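Tol-Pal system protein TolB (Acinetobacter baumannii, PDB 7MX5) probably acts in the periplasm as part of the Tol-Pal system, which supports outer membrane invagination during cell division and maintains outer membrane integrity. Local coordinates at residues A[10-22]-A[32-46]. Numbering follows the deposited sequence.
Sequences APDQAPKIAIVPF and VETDLNRSGRFTSSS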
loop_
_atom_site.group_PDB
_atom_site.type_symbol
_atom_site.label_atom_id
_atom_site.label_comp_id
_atom_site.label_asym_id
_atom_site.label_seq_id
_atom_site.Cartn_x
_atom_site.Cartn_y
_atom_site.Cartn_z
ATOM N N ALA A 10 -4.599 -15.402 9.463
ATOM C CA ALA A 10 -5.830 -15.458 8.697
ATOM C C ALA A 10 -6.984 -14.886 9.520
ATOM O O ALA A 10 -6.953 -14.925 10.754
ATOM C CB ALA A 10 -6.141 -16.896 8.291
ATOM N N PRO A 11 -8.006 -14.336 8.866
ATOM C CA PRO A 11 -9.190 -13.891 9.611
ATOM C C PRO A 11 -9.831 -15.070 10.327
ATOM O O PRO A 11 -10.040 -16.132 9.737
ATOM C CB PRO A 11 -10.103 -13.310 8.525
ATOM C CG PRO A 11 -9.629 -13.916 7.249
ATOM C CD PRO A 11 -8.158 -14.148 7.413
ATOM N N ASP A 12 -10.123 -14.876 11.617
ATOM C CA ASP A 12 -10.576 -15.973 12.467
ATOM C C ASP A 12 -11.756 -16.707 11.843
ATOM O O ASP A 12 -11.704 -17.921 11.616
ATOM C CB ASP A 12 -10.940 -15.442 13.855
ATOM C CG ASP A 12 -11.087 -16.550 14.880
ATOM O OD1 ASP A 12 -10.926 -17.733 14.513
ATOM O OD2 ASP A 12 -11.359 -16.237 16.056
ATOM N N GLN A 13 -12.832 -15.982 11.553
ATOM C CA GLN A 13 -13.937 -16.547 10.794
ATOM C C GLN A 13 -14.400 -15.541 9.757
ATOM O O GLN A 13 -14.570 -14.356 10.061
ATOM C CB GLN A 13 -15.105 -16.950 11.697
ATOM C CG GLN A 13 -16.006 -17.995 11.058
ATOM C CD GLN A 13 -15.485 -19.403 11.246
ATOM O OE1 GLN A 13 -15.248 -20.124 10.276
ATOM N NE2 GLN A 13 -15.308 -19.806 12.498
ATOM N N ALA A 14 -14.600 -16.024 8.539
ATOM C CA ALA A 14 -15.027 -15.208 7.415
ATOM C C ALA A 14 -15.852 -16.083 6.489
ATOM O O ALA A 14 -15.706 -17.312 6.501
ATOM C CB ALA A 14 -13.826 -14.611 6.670
ATOM N N PRO A 15 -16.743 -15.493 5.694
ATOM C CA PRO A 15 -17.476 -16.292 4.705
ATOM C C PRO A 15 -16.517 -16.967 3.735
ATOM O O PRO A 15 -15.446 -16.446 3.419
ATOM C CB PRO A 15 -18.367 -15.269 3.990
ATOM C CG PRO A 15 -18.373 -14.056 4.840
ATOM C CD PRO A 15 -17.189 -14.089 5.746
ATOM N N LYS A 16 -16.911 -18.148 3.274
ATOM C CA LYS A 16 -16.103 -18.936 2.357
ATOM C C LYS A 16 -16.597 -18.753 0.928
ATOM O O LYS A 16 -17.795 -18.598 0.680
ATOM C CB LYS A 16 -16.134 -20.417 2.741
ATOM C CG LYS A 16 -16.064 -20.661 4.242
ATOM C CD LYS A 16 -16.254 -22.130 4.580
ATOM C CE LYS A 16 -15.721 -22.453 5.969
ATOM N NZ LYS A 16 -15.517 -21.229 6.794
ATOM N N ILE A 17 -15.660 -18.760 -0.013
ATOM C CA ILE A 17 -15.958 -18.564 -1.427
ATOM C C ILE A 17 -15.422 -19.766 -2.187
ATOM O O ILE A 17 -14.203 -19.924 -2.335
ATOM C CB ILE A 17 -15.356 -17.261 -1.970
ATOM C CG1 ILE A 17 -15.772 -16.074 -1.101
ATOM C CG2 ILE A 17 -15.783 -17.041 -3.413
ATOM C CD1 ILE A 17 -15.007 -14.810 -1.407
ATOM N N ALA A 18 -16.325 -20.614 -2.671
ATOM C CA ALA A 18 -15.931 -21.723 -3.526
ATOM C C ALA A 18 -15.610 -21.200 -4.919
ATOM O O ALA A 18 -16.357 -20.388 -5.475
ATOM C CB ALA A 18 -17.040 -22.773 -3.593
ATOM N N ILE A 19 -14.493 -21.652 -5.478
ATOM C CA ILE A 19 -14.082 -21.271 -6.822
ATOM C C ILE A 19 -13.862 -22.554 -7.617
ATOM O O ILE A 19 -12.883 -23.274 -7.390
ATOM C CB ILE A 19 -12.826 -20.382 -6.822
ATOM C CG1 ILE A 19 -12.290 -20.195 -8.242
ATOM C CG2 ILE A 19 -11.754 -20.920 -5.871
ATOM C CD1 ILE A 19 -10.990 -19.429 -8.292
ATOM N N VAL A 20 -14.784 -22.853 -8.521
ATOM C CA VAL A 20 -14.656 -24.062 -9.341
ATOM C C VAL A 20 -13.520 -23.866 -10.339
ATOM O O VAL A 20 -13.455 -22.809 -10.993
ATOM C CB VAL A 20 -15.973 -24.361 -10.059
ATOM C CG1 VAL A 20 -15.793 -25.505 -11.047
ATOM C CG2 VAL A 20 -17.068 -24.681 -9.053
ATOM N N PRO A 21 -12.592 -24.824 -10.470
ATOM C CA PRO A 21 -11.559 -24.720 -11.510
ATOM C C PRO A 21 -12.151 -24.448 -12.881
ATOM O O PRO A 21 -13.004 -25.204 -13.358
ATOM C CB PRO A 21 -10.868 -26.088 -11.463
ATOM C CG PRO A 21 -11.128 -26.617 -10.096
ATOM C CD PRO A 21 -12.335 -25.922 -9.523
ATOM N N PHE A 22 -11.718 -23.361 -13.514
ATOM C CA PHE A 22 -12.251 -23.000 -14.820
ATOM C C PHE A 22 -11.836 -24.040 -15.853
ATOM O O PHE A 22 -10.685 -24.484 -15.879
ATOM C CB PHE A 22 -11.755 -21.615 -15.250
ATOM C CG PHE A 22 -11.902 -20.541 -14.198
ATOM C CD1 PHE A 22 -12.834 -20.651 -13.176
ATOM C CD2 PHE A 22 -11.107 -19.407 -14.247
ATOM C CE1 PHE A 22 -12.961 -19.658 -12.221
ATOM C CE2 PHE A 22 -11.231 -18.411 -13.298
ATOM C CZ PHE A 22 -12.158 -18.537 -12.283
ATOM N N VAL A 32 -6.737 -16.187 -8.452
ATOM C CA VAL A 32 -7.949 -15.629 -7.861
ATOM C C VAL A 32 -8.208 -16.244 -6.492
ATOM O O VAL A 32 -8.533 -15.538 -5.529
ATOM C CB VAL A 32 -9.146 -15.832 -8.808
ATOM C CG1 VAL A 32 -10.434 -15.364 -8.147
ATOM C CG2 VAL A 32 -8.913 -15.101 -10.120
ATOM N N GLU A 33 -8.067 -17.568 -6.382
ATOM C CA GLU A 33 -8.241 -18.230 -5.094
ATOM C C GLU A 33 -7.219 -17.745 -4.074
ATOM O O GLU A 33 -7.528 -17.650 -2.881
ATOM C CB GLU A 33 -8.144 -19.746 -5.274
ATOM C CG GLU A 33 -8.259 -20.547 -3.988
ATOM C CD GLU A 33 -8.029 -22.028 -4.208
ATOM O OE1 GLU A 33 -7.889 -22.437 -5.379
ATOM O OE2 GLU A 33 -7.987 -22.783 -3.214
ATOM N N THR A 34 -6.004 -17.425 -4.525
ATOM C CA THR A 34 -4.993 -16.902 -3.612
ATOM C C THR A 34 -5.314 -15.474 -3.191
ATOM O O THR A 34 -5.119 -15.105 -2.027
ATOM C CB THR A 34 -3.612 -16.971 -4.263
ATOM O OG1 THR A 34 -3.385 -18.293 -4.769
ATOM C CG2 THR A 34 -2.529 -16.623 -3.252
ATOM N N ASP A 35 -5.806 -14.655 -4.123
ATOM C CA ASP A 35 -6.173 -13.283 -3.787
ATOM C C ASP A 35 -7.311 -13.254 -2.775
ATOM O O ASP A 35 -7.249 -12.534 -1.773
ATOM C CB ASP A 35 -6.564 -12.518 -5.053
ATOM C CG ASP A 35 -5.382 -12.240 -5.959
ATOM O OD1 ASP A 35 -4.236 -12.218 -5.463
ATOM O OD2 ASP A 35 -5.603 -12.040 -7.173
ATOM N N LEU A 36 -8.362 -14.042 -3.022
ATOM C CA LEU A 36 -9.499 -14.069 -2.107
ATOM C C LEU A 36 -9.085 -14.521 -0.712
ATOM O O LEU A 36 -9.662 -14.066 0.283
ATOM C CB LEU A 36 -10.592 -14.983 -2.661
ATOM C CG LEU A 36 -11.280 -14.505 -3.943
ATOM C CD1 LEU A 36 -12.618 -15.201 -4.130
ATOM C CD2 LEU A 36 -11.458 -12.993 -3.931
ATOM N N ASN A 37 -8.089 -15.400 -0.617
ATOM C CA ASN A 37 -7.593 -15.844 0.678
ATOM C C ASN A 37 -6.691 -14.819 1.351
ATOM O O ASN A 37 -6.385 -14.976 2.538
ATOM C CB ASN A 37 -6.846 -17.172 0.532
ATOM C CG ASN A 37 -7.761 -18.371 0.684
ATOM O OD1 ASN A 37 -8.314 -18.612 1.757
ATOM N ND2 ASN A 37 -7.927 -19.130 -0.393
ATOM N N ARG A 38 -6.257 -13.783 0.632
ATOM C CA ARG A 38 -5.487 -12.696 1.221
ATOM C C ARG A 38 -6.271 -11.388 1.252
ATOM O O ARG A 38 -5.682 -10.312 1.407
ATOM C CB ARG A 38 -4.154 -12.520 0.486
ATOM C CG ARG A 38 -4.238 -11.873 -0.889
ATOM C CD ARG A 38 -2.845 -11.511 -1.392
ATOM N NE ARG A 38 -2.816 -11.247 -2.826
ATOM C CZ ARG A 38 -2.798 -10.035 -3.364
ATOM N NH1 ARG A 38 -2.812 -8.945 -2.614
ATOM N NH2 ARG A 38 -2.763 -9.913 -4.687
ATOM N N SER A 39 -7.597 -11.463 1.129
ATOM C CA SER A 39 -8.456 -10.287 1.156
ATOM C C SER A 39 -8.670 -9.732 2.557
ATOM O O SER A 39 -9.156 -8.603 2.689
ATOM C CB SER A 39 -9.814 -10.618 0.534
ATOM O OG SER A 39 -10.548 -11.505 1.363
ATOM N N GLY A 40 -8.332 -10.489 3.599
ATOM C CA GLY A 40 -8.607 -10.071 4.957
ATOM C C GLY A 40 -10.059 -10.140 5.367
ATOM O O GLY A 40 -10.375 -9.822 6.520
ATOM N N ARG A 41 -10.953 -10.547 4.465
ATOM C CA ARG A 41 -12.376 -10.624 4.753
ATOM C C ARG A 41 -13.017 -11.935 4.327
ATOM O O ARG A 41 -14.184 -12.162 4.667
ATOM C CB ARG A 41 -13.125 -9.469 4.070
ATOM C CG ARG A 41 -13.243 -8.212 4.908
ATOM C CD ARG A 41 -14.434 -7.380 4.466
ATOM N NE ARG A 41 -15.585 -8.213 4.141
ATOM C CZ ARG A 41 -16.848 -7.834 4.277
ATOM N NH1 ARG A 41 -17.164 -6.632 4.730
ATOM N NH2 ARG A 41 -17.819 -8.682 3.950
ATOM N N PHE A 42 -12.312 -12.793 3.592
ATOM C CA PHE A 42 -12.890 -14.033 3.099
ATOM C C PHE A 42 -11.821 -15.114 3.056
ATOM O O PHE A 42 -10.622 -14.841 3.156
ATOM C CB PHE A 42 -13.500 -13.862 1.702
ATOM C CG PHE A 42 -14.539 -12.785 1.615
ATOM C CD1 PHE A 42 -15.850 -13.039 1.981
ATOM C CD2 PHE A 42 -14.209 -11.522 1.155
ATOM C CE1 PHE A 42 -16.810 -12.052 1.897
ATOM C CE2 PHE A 42 -15.164 -10.530 1.070
ATOM C CZ PHE A 42 -16.466 -10.795 1.441
ATOM N N THR A 43 -12.281 -16.353 2.909
ATOM C CA THR A 43 -11.439 -17.489 2.570
ATOM C C THR A 43 -11.998 -18.146 1.315
ATOM O O THR A 43 -13.180 -18.003 0.991
ATOM C CB THR A 43 -11.365 -18.511 3.713
ATOM O OG1 THR A 43 -12.609 -19.215 3.810
ATOM C CG2 THR A 43 -11.069 -17.821 5.037
ATOM N N SER A 44 -11.136 -18.869 0.603
ATOM C CA SER A 44 -11.526 -19.478 -0.659
ATOM C C SER A 44 -10.848 -20.831 -0.815
ATOM O O SER A 44 -9.771 -21.071 -0.263
ATOM C CB SER A 44 -11.178 -18.574 -1.849
ATOM O OG SER A 44 -11.520 -19.193 -3.076
ATOM N N SER A 45 -11.492 -21.712 -1.578
ATOM C CA SER A 45 -10.968 -23.048 -1.815
ATOM C C SER A 45 -11.485 -23.562 -3.150
ATOM O O SER A 45 -12.530 -23.130 -3.644
ATOM C CB SER A 45 -11.350 -24.013 -0.687
ATOM O OG SER A 45 -10.357 -25.007 -0.511
ATOM N N SER A 46 -10.737 -24.504 -3.729
ATOM C CA SER A 46 -11.090 -25.069 -5.024
ATOM C C SER A 46 -10.918 -26.579 -5.106
ATOM O O SER A 46 -11.259 -27.159 -6.142
ATOM C CB SER A 46 -10.256 -24.413 -6.137
ATOM O OG SER A 46 -8.888 -24.763 -6.019
#
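In the beta-alpha-beta unit of the TolB amino-terminal domain, strands 16-19 and 43-45 pair in parallel while helix 29-37 packs over one face. T43 N gives a nearly straight backbone hydrogen bond (169°) to P15 O. I17 N donates likewise to T43 O at 2.8 Å, and I19 N to S45 O at 3.1 Å. I17 O also accepts from S44 OG at 2.9 Å, besides a weak bond from S45 N; torsion chi1 of 178° aims this buried hydroxyl at its acceptor. Isoleucine's beta-branching suits an extended strand, and its apolar branches fill the buried layer beneath the helix. I17 CD1 touches both L36 CD1, at 3.6 Å, and F42 CB. I19 swings CG1 anti to its backbone N (chi1 171°), carrying CD1 to V32 CB at 4.1 Å; its CG2 meets E33 CB. E33 OE1 accepts a hydrogen bond from S46 OG at 2.6 Å. N37 ties helix to strand: its ND2 donates to S44 O and its OD1 accepts from S44 N. On the other face, exposed K16 lays CG beside OG1 of the partly exposed T43, polar-ended residues suited to solvent. Strand 43-45 is outermost in the mixed sheet; strand 70-78 pairs with 16-19 along its other edge, and helix 110-126 touches V32 and F42.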